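Local coordinates for cystine knot (fluoropropylated) (Momordica cochinchinensis, PDB 6CDX), which binds integrin alpha v beta 6 as an engineered knottin tracer for imaging cancer and idiopathic pulmonary fibrosis, built on a squash-family trypsin inhibitor scaffold, at residues 17-20 / 21-25. Residues are numbered along the deposited sequence; the frame is centred on the assembly and turned at random.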
ATOM      1  N   ARG A  17       3.264   5.477   2.037  1.00  5.17           N
ATOM      2  CA  ARG A  17       4.699   5.125   2.139  1.00  5.92           C
ATOM      3  C   ARG A  17       4.881   4.093   3.215  1.00  5.34           C
ATOM      4  O   ARG A  17       4.273   4.182   4.295  1.00  5.95           O
ATOM      5  CB  ARG A  17       5.465   6.375   2.491  1.00  6.38           C
ATOM      6  CG  ARG A  17       7.002   6.198   2.613  1.00  6.63           C
ATOM      7  CD  ARG A  17       7.689   6.128   1.301  1.00  6.53           C
ATOM      8  NE  ARG A  17       9.144   6.058   1.436  1.00  7.08           N
ATOM      9  CZ  ARG A  17       9.807   4.969   1.866  1.00  5.89           C
ATOM     10  NH1 ARG A  17       9.243   3.781   1.935  1.00  5.67           N
ATOM     11  NH2 ARG A  17      11.091   5.078   2.210  1.00  6.85           N
ATOM     12  N   CYS A  18       5.709   3.105   2.979  1.00  4.82           N
ATOM     13  CA  CYS A  18       5.909   2.057   3.956  1.00  4.61           C
ATOM     14  C   CYS A  18       7.358   1.586   3.919  1.00  4.29           C
ATOM     15  O   CYS A  18       8.000   1.432   2.888  1.00  4.65           O
ATOM     16  CB  CYS A  18       4.959   0.881   3.716  1.00  5.12           C
ATOM     17  SG  CYS A  18       5.112   0.133   2.074  1.00  4.93           S
ATOM     18  N   ARG A  19       7.776   1.259   5.153  1.00  4.88           N
ATOM     19  CA  ARG A  19       9.087   0.642   5.346  1.00  5.56           C
ATOM     20  C   ARG A  19       8.927  -0.813   5.811  1.00  5.43           C
ATOM     21  O   ARG A  19       9.900  -1.569   5.899  1.00  5.73           O
ATOM     22  CB  ARG A  19       9.943   1.394   6.357  1.00  6.26           C
ATOM     23  CG  ARG A  19      10.359   2.727   5.780  1.00  7.75           C
ATOM     24  CD  ARG A  19      10.914   3.671   6.789  1.00 11.75           C
ATOM     25  NE  ARG A  19      11.583   4.800   6.136  1.00 20.84           N
ATOM     26  CZ  ARG A  19      10.998   5.808   5.681  1.00 24.98           C
ATOM     27  NH1 ARG A  19      11.651   6.802   5.096  1.00 15.99           N
ATOM     28  NH2 ARG A  19       9.753   5.953   5.782  1.00 29.75           N
ATOM     29  N   ARG A  20       7.659  -1.205   6.056  1.00  5.25           N
ATOM     30  CA  ARG A  20       7.332  -2.522   6.627  1.00  5.50           C
ATOM     31  C   ARG A  20       5.827  -2.651   6.448  1.00  6.08           C
ATOM     32  O   ARG A  20       5.136  -1.655   6.291  1.00  5.62           O
ATOM     33  CB  ARG A  20       7.776  -2.571   8.114  1.00  6.20           C
ATOM     34  CG  ARG A  20       7.119  -1.520   8.981  1.00  7.43           C
ATOM     35  CD  ARG A  20       7.901  -1.292  10.265  1.00  9.04           C
ATOM     36  NE  ARG A  20       9.252  -0.752  10.038  1.00 17.60           N
ATOM     37  CZ  ARG A  20       9.524   0.551  10.047  1.00 12.19           C
ATOM     38  NH1 ARG A  20      10.743   0.974   9.783  1.00 11.43           N
ATOM     39  NH2 ARG A  20       8.513   1.437  10.327  1.00 25.60           N
ATOM     40  N   ASP A  21       5.308  -3.873   6.526  1.00  6.36           N
ATOM     41  CA  ASP A  21       3.916  -4.127   6.248  1.00  7.04           C
ATOM     42  C   ASP A  21       3.071  -3.444   7.185  1.00  8.06           C
ATOM     43  O   ASP A  21       1.938  -2.979   6.836  1.00  7.72           O
ATOM     44  CB  ASP A  21       3.615  -5.657   6.253  1.00  7.11           C
ATOM     45  CG  ASP A  21       4.136  -6.422   5.131  1.00  8.43           C
ATOM     46  OD1 ASP A  21       4.490  -5.842   4.102  1.00  8.20           O
ATOM     47  OD2 ASP A  21       4.177  -7.675   5.261  1.00 11.07           O
ATOM     48  N   SER A  22       3.476  -3.286   8.442  1.00  8.87           N
ATOM     49  CA  SER A  22       2.643  -2.695   9.468  1.00 10.37           C
ATOM     50  C   SER A  22       2.428  -1.156   9.282  1.00  9.42           C
ATOM     51  O   SER A  22       1.496  -0.626   9.862  1.00 10.77           O
ATOM     52  CB  SER A  22       3.210  -3.072  10.832  1.00 12.22           C
ATOM     53  OG  SER A  22       4.480  -2.380  11.070  1.00 13.58           O
ATOM     54  N   ASP A  23       3.183  -0.512   8.377  1.00  7.93           N
ATOM     55  CA  ASP A  23       2.887   0.852   7.942  1.00  7.38           C
ATOM     56  C   ASP A  23       1.629   0.979   7.042  1.00  7.02           C
ATOM     57  O   ASP A  23       1.236   2.080   6.749  1.00  8.14           O
ATOM     58  CB  ASP A  23       4.065   1.399   7.158  1.00  7.88           C
ATOM     59  CG  ASP A  23       5.313   1.629   8.042  1.00  9.15           C
ATOM     60  OD1 ASP A  23       5.367   1.372   9.293  1.00 14.52           O
ATOM     61  OD2 ASP A  23       6.367   1.901   7.441  1.00  8.17           O
ATOM     62  N   CYS A  24       1.115  -0.141   6.560  1.00  6.00           N
ATOM     63  CA  CYS A  24       0.076  -0.117   5.545  1.00  5.52           C
ATOM     64  C   CYS A  24      -1.356  -0.178   6.110  1.00  6.15           C
ATOM     65  O   CYS A  24      -1.545  -0.616   7.230  1.00  6.93           O
ATOM     66  CB  CYS A  24       0.337  -1.288   4.569  1.00  5.40           C
ATOM     67  SG  CYS A  24       1.877  -1.083   3.660  1.00  5.16           S
ATOM     68  N   PRO A  25      -2.338   0.263   5.329  1.00  6.02           N
ATOM     69  CA  PRO A  25      -3.709   0.278   5.811  1.00  6.11           C
ATOM     70  C   PRO A  25      -4.355  -1.072   5.617  1.00  5.39           C
ATOM     71  O   PRO A  25      -4.103  -1.832   4.627  1.00  5.62           O
ATOM     72  CB  PRO A  25      -4.381   1.323   4.938  1.00  6.65           C
ATOM     73  CG  PRO A  25      -3.580   1.256   3.620  1.00  6.53           C
ATOM     74  CD  PRO A  25      -2.171   1.044   4.111  1.00  6.08           C
TER
HETATM   75  O   HOH W   1       7.474   4.429   7.488  1.00 17.32           O
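With CG of Asp23 set beside its own backbone N (chi1 -68°), the carboxylate turns back over the preceding turn toward Arg19 and Arg20. In Arg20, CG stands between the backbone N and the carbonyl carbon (chi1 59°), and a bend at chi3 brings NH2 obliquely to Asp23 OD1. The two oxygens of Asp23 then divide the work. OD2 accepts the backbone N-H of Arg19, an almost straight bond of 2.8 Å between Arg19 N and Asp23 OD2 that arrives on the anti side, tilted somewhat out of the carboxylate plane. A water donates to Asp23 OD2 and accepts from Arg19 NH2, so the guanidinium of Arg19 reaches the acid through this water rather than by direct contact. OD1 faces Arg20 NH2 at 3.3 Å, a salt bridge whose hydrogen bond is weak because it is long and bent (132° at the hydrogen); the guanidinium and carboxylate planes stand nearly perpendicular.

The backbone closes the same turn, with Asp23 N donating to Arg20 O at 3.1 Å, while Cys24 N returns to Asp21 O across the short 3-10 segment 21-23. At the root of the Asp23 side chain, CB of Cys18 packs against CB of Asp23 at 3.6 Å and lies 3.7 Å from SG of Cys24. These two cysteines belong to different disulfides of the knot, Cys18-Cys30 and Cys24-Cys36, and Asp21 OD1 binds Cys30 N, which fastens the turn to the cystine framework. Nearby arginines would be expected to stabilise the ionised form of Asp23, whose carboxylate thus pins side chain to backbone on the surface of this squash-inhibitor fold.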